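Protein Cdhr2 (Mus musculus, PDB 5CYX) probably joins adjacent microvilli through calcium-dependent heterophilic adhesion to CDHR5, thereby controlling how microvilli pack at the apical membrane of epithelial cells. Local coordinates at residues S49-N54 with P72-T77; F270-D275 with I298-T303. One frame throughout, in Å; residues are numbered along the deposited sequence.

Contact 1 of 2, residues S49-N54 with P72-T77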
# COMPACT_ATOMS: atom_id res chain seq x y z
N SER A 49 37.98 -27.61 21.02
CA SER A 49 37.01 -27.73 22.12
C SER A 49 35.56 -27.86 21.65
O SER A 49 34.68 -28.11 22.44
CB SER A 49 37.13 -26.53 23.07
OG SER A 49 36.80 -25.34 22.38
N TYR A 50 35.30 -27.67 20.36
CA TYR A 50 34.00 -27.97 19.82
C TYR A 50 33.70 -29.46 19.82
O TYR A 50 32.52 -29.83 19.72
CB TYR A 50 33.88 -27.46 18.36
CG TYR A 50 33.54 -26.02 18.25
CD1 TYR A 50 32.24 -25.58 18.46
CD2 TYR A 50 34.52 -25.08 17.97
CE1 TYR A 50 31.91 -24.23 18.35
CE2 TYR A 50 34.20 -23.73 17.86
CZ TYR A 50 32.89 -23.32 18.04
OH TYR A 50 32.57 -21.98 17.90
N PHE A 51 34.73 -30.31 19.86
CA PHE A 51 34.51 -31.75 19.82
C PHE A 51 35.21 -32.51 20.91
O PHE A 51 36.16 -32.04 21.51
CB PHE A 51 34.94 -32.28 18.49
CG PHE A 51 34.23 -31.61 17.33
CD1 PHE A 51 32.89 -31.86 17.10
CD2 PHE A 51 34.91 -30.69 16.52
CE1 PHE A 51 32.22 -31.25 16.04
CE2 PHE A 51 34.25 -30.07 15.47
CZ PHE A 51 32.90 -30.35 15.22
N SER A 52 34.66 -33.70 21.18
CA SER A 52 35.19 -34.65 22.12
C SER A 52 35.34 -35.93 21.34
O SER A 52 34.34 -36.46 20.85
CB SER A 52 34.18 -34.86 23.24
OG SER A 52 34.47 -36.04 23.98
N VAL A 53 36.56 -36.43 21.20
CA VAL A 53 36.84 -37.63 20.37
C VAL A 53 37.13 -38.87 21.24
O VAL A 53 37.88 -38.80 22.20
CB VAL A 53 38.08 -37.42 19.50
CG1 VAL A 53 38.33 -38.62 18.61
CG2 VAL A 53 37.91 -36.16 18.66
N ASN A 54 36.54 -40.00 20.89
CA ASN A 54 36.97 -41.25 21.49
C ASN A 54 38.17 -41.76 20.66
O ASN A 54 38.05 -42.11 19.47
CB ASN A 54 35.82 -42.25 21.55
CG ASN A 54 36.22 -43.54 22.22
OD1 ASN A 54 37.29 -44.11 21.94
ND2 ASN A 54 35.37 -44.04 23.10
N PRO A 72 29.97 -19.18 11.68
CA PRO A 72 29.36 -19.88 10.56
C PRO A 72 30.17 -21.07 9.97
O PRO A 72 29.57 -22.01 9.40
CB PRO A 72 29.14 -18.78 9.52
CG PRO A 72 30.08 -17.70 9.88
CD PRO A 72 30.26 -17.77 11.37
N PHE A 73 31.50 -21.01 10.11
CA PHE A 73 32.39 -22.08 9.70
C PHE A 73 33.65 -22.00 10.53
O PHE A 73 33.95 -20.96 11.09
CB PHE A 73 32.69 -22.02 8.17
CG PHE A 73 33.41 -20.77 7.73
CD1 PHE A 73 32.69 -19.62 7.40
CD2 PHE A 73 34.80 -20.72 7.70
CE1 PHE A 73 33.35 -18.43 7.03
CE2 PHE A 73 35.48 -19.53 7.34
CZ PHE A 73 34.75 -18.38 7.02
N PHE A 74 34.38 -23.10 10.62
CA PHE A 74 35.69 -23.08 11.26
C PHE A 74 36.47 -24.34 10.87
O PHE A 74 35.88 -25.29 10.38
CB PHE A 74 35.57 -22.96 12.79
CG PHE A 74 34.79 -24.08 13.42
CD1 PHE A 74 33.41 -24.00 13.55
CD2 PHE A 74 35.43 -25.22 13.87
CE1 PHE A 74 32.68 -25.05 14.11
CE2 PHE A 74 34.71 -26.26 14.46
CZ PHE A 74 33.33 -26.18 14.56
N LYS A 75 37.78 -24.32 11.04
CA LYS A 75 38.67 -25.46 10.75
C LYS A 75 39.01 -26.29 11.99
O LYS A 75 39.19 -25.75 13.11
CB LYS A 75 40.02 -24.99 10.20
CG LYS A 75 39.96 -24.47 8.81
CD LYS A 75 41.35 -24.02 8.30
CE LYS A 75 41.19 -23.24 6.98
NZ LYS A 75 40.08 -23.78 6.10
N ILE A 76 39.23 -27.57 11.75
CA ILE A 76 39.79 -28.44 12.78
C ILE A 76 40.94 -29.24 12.19
O ILE A 76 41.03 -29.41 11.00
CB ILE A 76 38.73 -29.41 13.36
CG1 ILE A 76 37.99 -30.15 12.24
CG2 ILE A 76 37.76 -28.64 14.21
CD1 ILE A 76 37.06 -31.26 12.71
N THR A 77 41.82 -29.70 13.05
CA THR A 77 42.87 -30.62 12.65
C THR A 77 42.52 -32.00 13.24
O THR A 77 42.34 -32.15 14.47
CB THR A 77 44.27 -30.11 13.10
OG1 THR A 77 44.52 -28.84 12.48
CG2 THR A 77 45.37 -31.07 12.71

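Contact 2 of 2, residues F270-D275 with I298-T303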
# COMPACT_ATOMS: atom_id res chain seq x y z
N PHE A 270 -35.61 43.56 17.05
CA PHE A 270 -34.68 42.79 17.90
C PHE A 270 -33.28 42.62 17.31
O PHE A 270 -33.13 42.53 16.11
CB PHE A 270 -35.26 41.41 18.18
CG PHE A 270 -36.63 41.46 18.74
CD1 PHE A 270 -36.83 41.72 20.10
CD2 PHE A 270 -37.75 41.26 17.91
CE1 PHE A 270 -38.12 41.78 20.62
CE2 PHE A 270 -39.03 41.33 18.43
CZ PHE A 270 -39.21 41.58 19.78
N ASP A 271 -32.28 42.56 18.18
CA ASP A 271 -30.91 42.15 17.79
C ASP A 271 -30.38 41.15 18.84
O ASP A 271 -31.13 40.76 19.76
CB ASP A 271 -29.99 43.39 17.59
CG ASP A 271 -28.85 43.16 16.57
OD1 ASP A 271 -28.63 42.03 16.11
OD2 ASP A 271 -28.09 44.12 16.22
N ILE A 272 -29.15 40.69 18.68
CA ILE A 272 -28.55 39.68 19.56
C ILE A 272 -27.06 39.98 19.84
O ILE A 272 -26.39 40.49 18.96
CB ILE A 272 -28.73 38.28 18.95
CG1 ILE A 272 -28.37 37.21 19.96
CG2 ILE A 272 -27.93 38.12 17.65
CD1 ILE A 272 -28.88 35.84 19.57
N ARG A 273 -26.59 39.68 21.05
CA ARG A 273 -25.17 39.81 21.40
C ARG A 273 -24.37 38.54 21.13
O ARG A 273 -24.95 37.48 20.91
CB ARG A 273 -25.01 40.14 22.89
CG ARG A 273 -25.69 41.40 23.36
CD ARG A 273 -24.99 41.98 24.56
NE ARG A 273 -25.05 41.09 25.72
CZ ARG A 273 -25.92 41.19 26.73
NH1 ARG A 273 -26.85 42.15 26.76
NH2 ARG A 273 -25.86 40.30 27.73
N GLU A 274 -23.05 38.67 21.19
CA GLU A 274 -22.11 37.55 21.04
C GLU A 274 -22.38 36.38 21.99
O GLU A 274 -22.09 35.22 21.66
CB GLU A 274 -20.67 38.02 21.24
CG GLU A 274 -20.07 38.75 20.03
CD GLU A 274 -18.59 39.16 20.22
OE1 GLU A 274 -18.32 40.21 20.83
OE2 GLU A 274 -17.69 38.43 19.75
N ASP A 275 -22.93 36.69 23.17
CA ASP A 275 -23.22 35.68 24.18
C ASP A 275 -24.62 35.03 24.02
O ASP A 275 -25.07 34.37 24.94
CB ASP A 275 -23.04 36.25 25.59
CG ASP A 275 -24.08 37.30 25.97
OD1 ASP A 275 -24.85 37.78 25.10
OD2 ASP A 275 -24.10 37.67 27.16
N ILE A 298 -38.00 35.43 14.28
CA ILE A 298 -36.61 35.96 14.14
C ILE A 298 -35.65 34.82 13.81
O ILE A 298 -35.67 33.80 14.50
CB ILE A 298 -36.19 36.69 15.45
CG1 ILE A 298 -36.06 38.17 15.18
CG2 ILE A 298 -34.88 36.23 16.06
CD1 ILE A 298 -37.39 38.88 15.20
N GLN A 299 -34.86 34.98 12.74
CA GLN A 299 -33.82 34.02 12.40
C GLN A 299 -32.47 34.41 13.05
O GLN A 299 -31.94 35.48 12.78
CB GLN A 299 -33.64 33.93 10.89
CG GLN A 299 -32.84 32.70 10.46
CD GLN A 299 -32.56 32.69 8.98
OE1 GLN A 299 -32.12 33.69 8.43
NE2 GLN A 299 -32.83 31.56 8.32
N VAL A 300 -31.94 33.50 13.86
CA VAL A 300 -30.66 33.62 14.50
C VAL A 300 -29.65 32.67 13.83
O VAL A 300 -29.91 31.47 13.63
CB VAL A 300 -30.76 33.33 16.01
CG1 VAL A 300 -29.38 33.27 16.66
CG2 VAL A 300 -31.59 34.41 16.68
N THR A 301 -28.50 33.25 13.52
CA THR A 301 -27.40 32.54 12.89
C THR A 301 -26.26 32.53 13.90
O THR A 301 -25.95 33.56 14.47
CB THR A 301 -26.95 33.26 11.60
OG1 THR A 301 -28.01 33.20 10.65
CG2 THR A 301 -25.71 32.63 11.00
N ALA A 302 -25.71 31.34 14.15
CA ALA A 302 -24.57 31.13 15.02
C ALA A 302 -23.40 30.80 14.13
O ALA A 302 -23.52 29.98 13.24
CB ALA A 302 -24.84 29.97 15.98
N THR A 303 -22.26 31.42 14.39
CA THR A 303 -21.06 31.28 13.58
C THR A 303 -19.88 31.07 14.53
O THR A 303 -19.69 31.83 15.49
CB THR A 303 -20.81 32.56 12.75
OG1 THR A 303 -21.99 32.92 12.03
CG2 THR A 303 -19.69 32.37 11.77

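Contact 1 of 2, residues S49-N54 with P72-T77
Tyr50 and Phe51 meet Phe74 and Ile76 across the core of the first cadherin repeat, a Greek-key beta-sandwich. Strand 51-53, with the 3-10 turn leading into it, belongs to one sheet, and strand 73-81 to the other. The rim of Phe74 is the main bump: CE2 and CZ push into the hollow bounded by the face of Tyr50 and the outer end of Phe51. Tyr50 and Phe74 form an offset stack, with centroids 4.3 Å apart and planes inclined at 19°. The overlap is at the rims, where Phe74 CZ comes 3.7 Å from Tyr50 CG. With chi1 at 60°, Phe74 CG sits between its own backbone N and carbonyl carbon, and from there the ring reaches the opposite sheet. Trimming Tyr50 to an alanine would probably leave one face of Phe74 without its aromatic cover and open a gap at this end of the core. Phe51 has its own neighbour on one face, Tyr50 CB, whose van der Waals contact should help fix the tilt of the ring. Leu66 and Val71 also touch Tyr50, while Val60, Leu62 and Ile43 pack on Phe51. No hydrogen bond crosses between the segments; Phe74 and Ile76 are instead paired through their backbones with Val93 and Met91 of strand 86-96. The second bump is Phe51 CE2, which fits between Phe74 and Ile76: it lies 4.0 Å from Phe74 CE2, while Ile76 CG2 meets the edge of the Phe51 ring in its plane, also 4.0 Å from Phe51 CE2.

Contact 2 of 2, residues F270-D275 with I298-T303
Just beyond Ile272, which touches Val300, the shortest sound polar bond here joins Arg273 NH2 to Asp275 OD2 at 3.2 Å. This salt bridge is fairly straight, 160° at the hydrogen. The carboxylate oxygen offers its syn lone pair and lies close to the guanidinium plane; the bridge links two residues of the turn after strand 270-272. Asp271 OD1 adds a weak bond to Ile272 N. Neither bond crosses to segment 298-303, where the meeting is purely apolar: two side chains from each sheet of the third cadherin repeat's beta-sandwich face one another. Phe270 comes up to Ile298 at about a right angle, its CD2 only 3.6 Å from Ile298 CD1, and the methyl approaches the ring obliquely. The chi1 of Ile298 is -112°, well away from a staggered rotamer, which suggests some torsional strain in this side chain. One step along, Ile272 CD1 lies 3.9 Å from Val300 CG1. Ile272 has CG1 anti to the backbone N at chi1 -169°; with chi2 also anti, the extended chain carries its terminal methyl to the facing sheet. Ile278 and Val244 touch both Ile272 and Val300, while Ile322 packs on Phe270. Neighbouring residues of strand 295-304 bond within their own sheet: Gln299 OE1 and Thr301 OG1 each share a hydrogen bond with Ser262 OG of strand 257-264. With no hydrogen bond between the two segments, their attachment rests on methyl and ring contacts, and so probably on exclusion of water and close fit.

How the contacts relate
Contact 1 closes before contact 2 opens along the chain, and the two lie on opposite sides of its centre, their own centres 92 Å apart and their nearest atoms about 70 Å. They share no sheet: the first belongs to the first cadherin repeat and the second to the third, with the whole second repeat and the calcium-bearing linkers in between. Yet they are equivalent places in the fold, each joining strand D to strand F of the facing sheet, in the usual cadherin lettering. By strand position and sequence, Phe51 with Ile76 appears to correspond to Phe270 with Ile298. Each repeat therefore closes its own core independently, while the calcium sites join successive repeats into an elongated rod.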